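PDB 5L9S: ABC transporter, substrate binding protein (Mannopine) from Agrobacterium fabrum, which probably binds mannopine or a related solute in the periplasm for uptake by an ABC transporter, captured here in its open unliganded form. Local coordinates for residues 61-66 and 236-241; 78-83 and 99-104; 110-115 and 224-229. All coordinates share one frame; numbering follows the deposited sequence.

Overall arrangement
Strand 61-65 comes early in the chain and pairs later with strand 224-240 in contact 1. Soon after it, contact 2 closes a short loop between 78-83 and 99-104. The chain then runs along strand 103-116, whose 110-115 part opens contact 3. After the intervening helices and strands, 224-229 closes contact 3, and 236-241 closes contact 1. Contacts 2 and 3 therefore follow each other in series, and both nest within contact 1. Contacts 1 and 2 touch, whereas contact 3 lies about 27 Å from contact 1, centre to centre. Strands 103-116 and 224-240 span this distance, consistent with the interlobe crossing of such binding proteins.

Contact 1 of 3, residues 61-66 and 236-241; sequences LYLDGE and DRIALV
Y62 and D64 pair with A239 and R237 in an antiparallel beta ladder. Four backbone bonds hold it. A239 N gives the straighter bond of its pair, to Y62 O at 2.9 Å and 173°. Y62 N returns one to A239 O at 3.1 Å. The next pair repeats the pattern: R237 N reaches D64 O at 2.8 Å, and D64 N reaches R237 O. Three of the four carbonyls also take a CA-H contact; L61 CA, for instance, is 3.2 Å from A239 O.

The side chains alternate between two faces. L61, L63, I238 and L240 lie on one. There, L63 CD2 packs beside I238 CG1 at 3.8 Å, the two chains pointing the same way. Y62, D64, R237 and A239 lie on the other. A chi1 of 76° puts CG of Y62 between the backbone N and the carbonyl carbon, and the ring then takes A239 CB over one face, toward the rim. V241 CG2 meets the ring edge, 3.6 Å from Y62 CD1.

Charged ends find partners outside the ladder. D64 makes a salt bridge to R45, and its OD1 also accepts from G65 N. D236 OD2 is hydrogen-bonded to the hydroxyl of Y14. R237 uses NE for G103 O and NH2 for D97 O, which holds the guanidinium by backbone oxygens. E66 OE1 makes a salt bridge with K105, and OE2 accepts from G235 N. R237 NH1 stays 4.2 Å from E66 OE1, beyond a salt bridge. A water donates to E66 O and is only weakly bonded to R237 NH1.

Strand 61-65 lies between parallel strand 4-9 and antiparallel strand 224-240, consistent with the mixed sheet of a periplasmic binding protein lobe. Helix 247-258 packs on the L61 and I238 face, while helix 41-53 packs against Y62 and V241.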
loop_
_atom_site.group_PDB
_atom_site.type_symbol
_atom_site.label_atom_id
_atom_site.label_comp_id
_atom_site.label_asym_id
_atom_site.label_seq_id
_atom_site.Cartn_x
_atom_site.Cartn_y
_atom_site.Cartn_z
ATOM N N LEU A 61 11.701 -12.577 -10.320
ATOM C CA LEU A 61 10.966 -11.765 -9.351
ATOM C C LEU A 61 9.912 -10.923 -10.022
ATOM O O LEU A 61 10.058 -10.569 -11.185
ATOM C CB LEU A 61 11.926 -10.823 -8.593
ATOM C CG LEU A 61 13.049 -11.416 -7.753
ATOM C CD1 LEU A 61 14.086 -10.368 -7.439
ATOM C CD2 LEU A 61 12.529 -12.041 -6.477
ATOM N N TYR A 62 8.866 -10.580 -9.276
ATOM C CA TYR A 62 7.813 -9.652 -9.693
ATOM C C TYR A 62 7.218 -8.927 -8.489
ATOM O O TYR A 62 7.276 -9.445 -7.367
ATOM C CB TYR A 62 6.742 -10.294 -10.599
ATOM C CG TYR A 62 5.728 -11.183 -9.912
ATOM C CD1 TYR A 62 6.027 -12.505 -9.599
ATOM C CD2 TYR A 62 4.447 -10.717 -9.618
ATOM C CE1 TYR A 62 5.083 -13.341 -8.990
ATOM C CE2 TYR A 62 3.502 -11.537 -8.995
ATOM C CZ TYR A 62 3.820 -12.854 -8.699
ATOM O OH TYR A 62 2.906 -13.676 -8.084
ATOM N N LEU A 63 6.704 -7.714 -8.705
ATOM C CA LEU A 63 6.058 -6.969 -7.629
ATOM C C LEU A 63 4.547 -7.153 -7.711
ATOM O O LEU A 63 3.989 -7.219 -8.801
ATOM C CB LEU A 63 6.395 -5.460 -7.684
ATOM C CG LEU A 63 7.872 -5.054 -7.655
ATOM C CD1 LEU A 63 8.016 -3.572 -7.914
ATOM C CD2 LEU A 63 8.536 -5.406 -6.326
ATOM N N ASP A 64 3.880 -7.201 -6.563
ATOM C CA ASP A 64 2.416 -7.268 -6.468
ATOM C C ASP A 64 1.969 -6.766 -5.108
ATOM O O ASP A 64 2.753 -6.812 -4.166
ATOM C CB ASP A 64 1.882 -8.699 -6.715
ATOM C CG ASP A 64 0.500 -8.757 -7.368
ATOM O OD1 ASP A 64 -0.223 -7.722 -7.344
ATOM O OD2 ASP A 64 0.143 -9.831 -7.903
ATOM N N GLY A 65 0.718 -6.325 -5.007
ATOM C CA GLY A 65 0.134 -5.853 -3.759
ATOM C C GLY A 65 0.220 -6.892 -2.667
ATOM O O GLY A 65 0.151 -8.090 -2.952
ATOM N N GLU A 66 0.375 -6.449 -1.414
ATOM C CA GLU A 66 0.546 -7.342 -0.267
ATOM C C GLU A 66 -0.666 -8.242 0.024
ATOM O O GLU A 66 -0.498 -9.364 0.505
ATOM C CB GLU A 66 0.998 -6.575 0.988
ATOM C CG GLU A 66 -0.000 -5.640 1.662
ATOM C CD GLU A 66 0.527 -5.093 2.978
ATOM O OE1 GLU A 66 0.754 -5.897 3.910
ATOM O OE2 GLU A 66 0.771 -3.871 3.056
ATOM N N ASP A 236 3.354 -3.103 -1.527
ATOM C CA ASP A 236 3.764 -4.093 -2.510
ATOM C C ASP A 236 4.809 -5.004 -1.938
ATOM O O ASP A 236 5.657 -4.564 -1.157
ATOM C CB ASP A 236 4.326 -3.404 -3.781
ATOM C CG ASP A 236 3.304 -2.720 -4.690
ATOM O OD1 ASP A 236 2.105 -2.655 -4.311
ATOM O OD2 ASP A 236 3.702 -2.253 -5.779
ATOM N N ARG A 237 4.791 -6.247 -2.375
ATOM C CA ARG A 237 5.763 -7.258 -1.997
ATOM C C ARG A 237 6.605 -7.686 -3.207
ATOM O O ARG A 237 6.109 -7.656 -4.329
ATOM C CB ARG A 237 5.070 -8.475 -1.347
ATOM C CG ARG A 237 4.144 -8.092 -0.193
ATOM C CD ARG A 237 3.891 -9.197 0.806
ATOM N NE ARG A 237 5.055 -9.320 1.660
ATOM C CZ ARG A 237 5.112 -8.959 2.936
ATOM N NH1 ARG A 237 4.021 -8.540 3.567
ATOM N NH2 ARG A 237 6.248 -9.058 3.602
ATOM N N ILE A 238 7.894 -8.054 -2.977
ATOM C CA ILE A 238 8.813 -8.582 -4.002
ATOM C C ILE A 238 8.644 -10.084 -3.868
ATOM O O ILE A 238 8.985 -10.632 -2.823
ATOM C CB ILE A 238 10.313 -8.179 -3.802
ATOM C CG1 ILE A 238 10.485 -6.692 -3.364
ATOM C CG2 ILE A 238 11.163 -8.530 -5.060
ATOM C CD1 ILE A 238 11.731 -6.419 -2.479
ATOM N N ALA A 239 8.067 -10.741 -4.878
ATOM C CA ALA A 239 7.847 -12.192 -4.834
ATOM C C ALA A 239 8.815 -12.939 -5.757
ATOM O O ALA A 239 9.188 -12.431 -6.814
ATOM C CB ALA A 239 6.412 -12.513 -5.203
ATOM N N LEU A 240 9.233 -14.137 -5.327
ATOM C CA LEU A 240 10.145 -15.032 -6.052
ATOM C C LEU A 240 9.318 -16.077 -6.800
ATOM O O LEU A 240 8.572 -16.825 -6.172
ATOM C CB LEU A 240 11.148 -15.695 -5.073
ATOM C CG LEU A 240 12.124 -16.764 -5.626
ATOM C CD1 LEU A 240 13.145 -16.164 -6.589
ATOM C CD2 LEU A 240 12.858 -17.441 -4.490
ATOM N N VAL A 241 9.394 -16.046 -8.151
ATOM C CA VAL A 241 8.680 -16.930 -9.080
ATOM C C VAL A 241 9.086 -18.379 -8.867
ATOM O O VAL A 241 10.284 -18.683 -8.781
ATOM C CB VAL A 241 8.844 -16.486 -10.557
ATOM C CG1 VAL A 241 8.300 -17.532 -11.533
ATOM C CG2 VAL A 241 8.183 -15.133 -10.797
HETATM O O HOH W 1 1.125 -10.082 2.854
#

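Contact 2 of 3, residues 78-83 and 99-104; sequences TEDLSD and CTRGGA
L81 is tied to the tip of a tight beta hairpin, formed by 99-104, through R101. The hairpin closes on itself with T100 and G103 bonded both ways through their backbones, and R101 and G102 form its two-residue turn. On the other side, the chain of 78-83 leads into the short helix that starts near S82.

The tight part centres on L81. Its backbone N donates to R101 O at 3.0 Å in an almost straight bond, 175° at the hydrogen. The donor comes to the carbonyl from a bent direction, tilted from its plane. L81 CB sits 3.4 Å from T100 O, and CD2 comes within 4.1 Å of G103 CA. The same leucine also touches L240 of strand 224-240 and I254 of helix 247-258, so it is buried on this side. The backbone angles of G103 by themselves call for glycine.

D80 and R101 form the exposed rim. The arginine is fully stretched, with CG anti to the backbone N at chi1 172°. Its aliphatic part still packs closely: R101 CG is 3.2 Å from D80 OD1, and S82 OG lies against R101 CA and CB. Only the charged ends are loose. D80 OD2 is 4.1 Å from R101 NE, well out of the guanidinium plane, and any attraction is probably weak. The guanidinium makes a cation-pi contact with F75.

C99 begins the hairpin and is joined to C85 by a disulfide, so a covalent link also joins the hairpin to the short helix. D80 meanwhile caps that helix's start. Its OD1 takes two bonds from S82: the hydroxyl OG donates on the syn side at 2.7 Å, and S82 N approaches from above the carboxylate plane.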
loop_
_atom_site.group_PDB
_atom_site.type_symbol
_atom_site.label_atom_id
_atom_site.label_comp_id
_atom_site.label_asym_id
_atom_site.label_seq_id
_atom_site.Cartn_x
_atom_site.Cartn_y
_atom_site.Cartn_z
ATOM N N THR A 78 4.364 -18.882 -6.584
ATOM C CA THR A 78 5.552 -18.289 -5.961
ATOM C C THR A 78 6.171 -19.226 -4.949
ATOM O O THR A 78 5.515 -20.156 -4.449
ATOM C CB THR A 78 5.274 -16.884 -5.315
ATOM O OG1 THR A 78 4.373 -17.000 -4.210
ATOM C CG2 THR A 78 4.795 -15.830 -6.315
ATOM N N GLU A 79 7.443 -18.963 -4.632
ATOM C CA GLU A 79 8.185 -19.724 -3.642
ATOM C C GLU A 79 7.867 -19.215 -2.246
ATOM O O GLU A 79 7.608 -18.024 -2.076
ATOM C CB GLU A 79 9.686 -19.619 -3.905
ATOM C CG GLU A 79 10.351 -20.976 -4.014
ATOM C CD GLU A 79 11.849 -20.889 -4.185
ATOM O OE1 GLU A 79 12.563 -20.968 -3.158
ATOM O OE2 GLU A 79 12.305 -20.687 -5.335
ATOM N N ASP A 80 7.887 -20.113 -1.251
ATOM C CA ASP A 80 7.654 -19.776 0.152
ATOM C C ASP A 80 8.967 -19.184 0.690
ATOM O O ASP A 80 9.981 -19.884 0.779
ATOM C CB ASP A 80 7.246 -21.038 0.932
ATOM C CG ASP A 80 6.714 -20.813 2.333
ATOM O OD1 ASP A 80 6.869 -19.696 2.854
ATOM O OD2 ASP A 80 6.197 -21.785 2.937
ATOM N N LEU A 81 8.955 -17.880 0.982
ATOM C CA LEU A 81 10.132 -17.160 1.454
ATOM C C LEU A 81 10.426 -17.325 2.944
ATOM O O LEU A 81 11.519 -16.955 3.372
ATOM C CB LEU A 81 10.022 -15.674 1.087
ATOM C CG LEU A 81 10.648 -15.252 -0.233
ATOM C CD1 LEU A 81 9.673 -15.462 -1.401
ATOM C CD2 LEU A 81 11.053 -13.791 -0.178
ATOM N N SER A 82 9.464 -17.867 3.727
ATOM C CA SER A 82 9.518 -18.115 5.182
ATOM C C SER A 82 10.907 -18.532 5.723
ATOM O O SER A 82 11.368 -17.945 6.699
ATOM C CB SER A 82 8.461 -19.139 5.589
ATOM O OG SER A 82 7.162 -18.623 5.347
ATOM N N ASP A 83 11.584 -19.487 5.069
ATOM C CA ASP A 83 12.932 -19.907 5.470
ATOM C C ASP A 83 13.958 -18.762 5.325
ATOM O O ASP A 83 14.651 -18.450 6.295
ATOM C CB ASP A 83 13.393 -21.221 4.782
ATOM C CG ASP A 83 13.317 -21.352 3.260
ATOM O OD1 ASP A 83 12.869 -20.379 2.592
ATOM O OD2 ASP A 83 13.672 -22.441 2.740
ATOM N N CYS A 99 8.872 -9.371 5.778
ATOM C CA CYS A 99 9.290 -10.572 5.060
ATOM C C CYS A 99 8.352 -11.722 5.430
ATOM O O CYS A 99 8.436 -12.273 6.536
ATOM C CB CYS A 99 10.756 -10.906 5.353
ATOM S SG CYS A 99 11.661 -11.628 3.949
ATOM N N THR A 100 7.438 -12.056 4.510
ATOM C CA THR A 100 6.465 -13.125 4.710
ATOM C C THR A 100 6.613 -14.240 3.675
ATOM O O THR A 100 7.517 -14.202 2.834
ATOM C CB THR A 100 5.061 -12.549 4.699
ATOM O OG1 THR A 100 4.755 -12.116 3.375
ATOM C CG2 THR A 100 4.866 -11.434 5.727
ATOM N N ARG A 101 5.706 -15.227 3.727
ATOM C CA ARG A 101 5.639 -16.364 2.817
ATOM C C ARG A 101 5.600 -15.918 1.344
ATOM O O ARG A 101 6.328 -16.451 0.512
ATOM C CB ARG A 101 4.386 -17.186 3.158
ATOM C CG ARG A 101 4.051 -18.319 2.174
ATOM C CD ARG A 101 2.807 -19.053 2.608
ATOM N NE ARG A 101 2.525 -20.239 1.805
ATOM C CZ ARG A 101 1.441 -20.995 1.971
ATOM N NH1 ARG A 101 0.529 -20.673 2.885
ATOM N NH2 ARG A 101 1.245 -22.064 1.208
ATOM N N GLY A 102 4.753 -14.939 1.058
ATOM C CA GLY A 102 4.532 -14.425 -0.284
ATOM C C GLY A 102 5.543 -13.444 -0.829
ATOM O O GLY A 102 5.532 -13.167 -2.032
ATOM N N GLY A 103 6.393 -12.901 0.040
ATOM C CA GLY A 103 7.412 -11.959 -0.401
ATOM C C GLY A 103 7.880 -10.938 0.610
ATOM O O GLY A 103 7.373 -10.889 1.735
ATOM N N ALA A 104 8.874 -10.112 0.195
ATOM C CA ALA A 104 9.479 -9.073 1.015
ATOM C C ALA A 104 8.780 -7.765 0.753
ATOM O O ALA A 104 8.418 -7.515 -0.385
ATOM C CB ALA A 104 10.956 -8.947 0.683
#

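Contact 3 of 3, residues 110-115 and 224-229; sequences STLLAY and IGWSYD. With ACT (acetate ion), chain C.
Y115, with CG set between its backbone N and carbonyl carbon (chi1 50°), lays its ring over G225. The two belong to an antiparallel beta pairing of strands 103-116 and 224-240. In the mixed sheet 103-116 lies between 206-210 and 224-240, antiparallel to both. With no side chain on G225, the ring lies directly on its backbone, G225 C 3.6 Å above the Y115 ring plane, toward the rim. The backbones of this pair bond both ways: G225 N to Y115 O at 2.9 Å, and Y115 N to G225 O. S227 N adds a bond to L113 O.

The Y115 hydroxyl donates to OXT of an acetate, probably from the crystallisation liquor.

A114 and W226 lie on the other face; L112 points toward the 224-229 strand. L112 CD2 touches W226 CD1 at 3.8 Å and, lying alongside, Y228 CD1. Helix 211-219 packs against W226, with K218 in cation-pi contact. A water takes the N-H of L113 and donates to S227 O and D229 O. S227 OG accepts from D229 N in an ST turn and is also hydrogen-bonded to Q125 O. W226 NE1 donates to Y228 OH at 3.0 Å, with that oxygen lying in the indole plane.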
loop_
_atom_site.group_PDB
_atom_site.type_symbol
_atom_site.label_atom_id
_atom_site.label_comp_id
_atom_site.label_asym_id
_atom_site.label_seq_id
_atom_site.Cartn_x
_atom_site.Cartn_y
_atom_site.Cartn_z
ATOM N N SER A 110 -0.246 4.997 1.927
ATOM C CA SER A 110 -1.310 5.276 2.864
ATOM C C SER A 110 -2.616 5.689 2.194
ATOM O O SER A 110 -2.621 6.320 1.137
ATOM C CB SER A 110 -0.872 6.345 3.863
ATOM O OG SER A 110 0.189 5.909 4.697
ATOM N N THR A 111 -3.720 5.288 2.812
ATOM C CA THR A 111 -5.088 5.665 2.463
ATOM C C THR A 111 -5.540 6.232 3.799
ATOM O O THR A 111 -5.501 5.545 4.811
ATOM C CB THR A 111 -5.954 4.482 1.953
ATOM O OG1 THR A 111 -5.299 3.815 0.872
ATOM C CG2 THR A 111 -7.299 4.943 1.442
ATOM N N LEU A 112 -5.811 7.519 3.828
ATOM C CA LEU A 112 -6.132 8.176 5.076
ATOM C C LEU A 112 -7.227 9.216 4.962
ATOM O O LEU A 112 -7.738 9.485 3.873
ATOM C CB LEU A 112 -4.851 8.826 5.681
ATOM C CG LEU A 112 -3.792 9.496 4.775
ATOM C CD1 LEU A 112 -4.374 10.612 3.888
ATOM C CD2 LEU A 112 -2.709 10.050 5.604
ATOM N N LEU A 113 -7.537 9.822 6.106
ATOM C CA LEU A 113 -8.493 10.878 6.273
ATOM C C LEU A 113 -7.808 12.168 5.875
ATOM O O LEU A 113 -6.793 12.544 6.457
ATOM C CB LEU A 113 -8.933 10.931 7.754
ATOM C CG LEU A 113 -9.819 12.110 8.182
ATOM C CD1 LEU A 113 -11.143 12.057 7.534
ATOM C CD2 LEU A 113 -10.011 12.106 9.637
ATOM N N ALA A 114 -8.344 12.817 4.858
ATOM C CA ALA A 114 -7.875 14.094 4.358
ATOM C C ALA A 114 -9.084 15.036 4.407
ATOM O O ALA A 114 -10.236 14.591 4.307
ATOM C CB ALA A 114 -7.369 13.947 2.946
ATOM N N TYR A 115 -8.818 16.326 4.627
ATOM C CA TYR A 115 -9.840 17.355 4.772
ATOM C C TYR A 115 -9.408 18.716 4.209
ATOM O O TYR A 115 -8.207 19.007 4.137
ATOM C CB TYR A 115 -10.207 17.491 6.272
ATOM C CG TYR A 115 -8.996 17.636 7.165
ATOM C CD1 TYR A 115 -8.342 18.856 7.293
ATOM C CD2 TYR A 115 -8.469 16.540 7.842
ATOM C CE1 TYR A 115 -7.176 18.977 8.039
ATOM C CE2 TYR A 115 -7.302 16.651 8.603
ATOM C CZ TYR A 115 -6.671 17.880 8.718
ATOM O OH TYR A 115 -5.518 18.019 9.458
ATOM N N ILE A 224 -5.336 21.784 2.086
ATOM C CA ILE A 224 -5.614 20.415 2.471
ATOM C C ILE A 224 -4.710 19.975 3.615
ATOM O O ILE A 224 -3.531 20.329 3.669
ATOM C CB ILE A 224 -5.508 19.439 1.236
ATOM C CG1 ILE A 224 -6.078 18.020 1.566
ATOM C CG2 ILE A 224 -4.096 19.374 0.634
ATOM C CD1 ILE A 224 -6.257 17.088 0.439
ATOM N N GLY A 225 -5.291 19.176 4.492
ATOM C CA GLY A 225 -4.606 18.536 5.593
ATOM C C GLY A 225 -4.958 17.062 5.625
ATOM O O GLY A 225 -5.843 16.612 4.902
ATOM N N TRP A 226 -4.280 16.302 6.463
ATOM C CA TRP A 226 -4.591 14.893 6.623
ATOM C C TRP A 226 -4.209 14.425 7.994
ATOM O O TRP A 226 -3.453 15.113 8.697
ATOM C CB TRP A 226 -3.974 14.007 5.519
ATOM C CG TRP A 226 -2.502 14.195 5.325
ATOM C CD1 TRP A 226 -1.493 13.598 6.017
ATOM C CD2 TRP A 226 -1.876 15.039 4.352
ATOM N NE1 TRP A 226 -0.272 14.029 5.544
ATOM C CE2 TRP A 226 -0.480 14.909 4.518
ATOM C CE3 TRP A 226 -2.361 15.911 3.366
ATOM C CZ2 TRP A 226 0.431 15.588 3.715
ATOM C CZ3 TRP A 226 -1.454 16.609 2.592
ATOM C CH2 TRP A 226 -0.079 16.443 2.768
ATOM N N SER A 227 -4.757 13.263 8.393
ATOM C CA SER A 227 -4.450 12.656 9.681
ATOM C C SER A 227 -3.949 11.206 9.525
ATOM O O SER A 227 -4.507 10.453 8.728
ATOM C CB SER A 227 -5.677 12.732 10.582
ATOM O OG SER A 227 -5.425 11.964 11.741
ATOM N N TYR A 228 -2.919 10.815 10.301
ATOM C CA TYR A 228 -2.383 9.436 10.285
ATOM C C TYR A 228 -3.103 8.513 11.247
ATOM O O TYR A 228 -2.786 7.335 11.272
ATOM C CB TYR A 228 -0.855 9.378 10.527
ATOM C CG TYR A 228 -0.062 10.204 9.544
ATOM C CD1 TYR A 228 -0.074 9.909 8.182
ATOM C CD2 TYR A 228 0.694 11.285 9.970
ATOM C CE1 TYR A 228 0.606 10.709 7.265
ATOM C CE2 TYR A 228 1.374 12.089 9.066
ATOM C CZ TYR A 228 1.332 11.795 7.716
ATOM O OH TYR A 228 2.011 12.602 6.839
ATOM N N ASP A 229 -4.070 9.030 12.018
ATOM C CA ASP A 229 -4.856 8.255 12.968
ATOM C C ASP A 229 -5.804 7.337 12.176
ATOM O O ASP A 229 -6.657 7.822 11.401
ATOM C CB ASP A 229 -5.634 9.186 13.905
ATOM C CG ASP A 229 -6.144 8.515 15.155
ATOM O OD1 ASP A 229 -7.268 7.962 15.110
ATOM O OD2 ASP A 229 -5.463 8.623 16.206
HETATM C C ACT C . -3.923 21.035 9.882
HETATM O O ACT C . -3.456 20.454 8.846
HETATM O OXT ACT C . -4.981 20.703 10.503
HETATM C CH3 ACT C . -3.138 22.256 10.446
HETATM O O HOH W 2 -6.191 8.341 8.556
#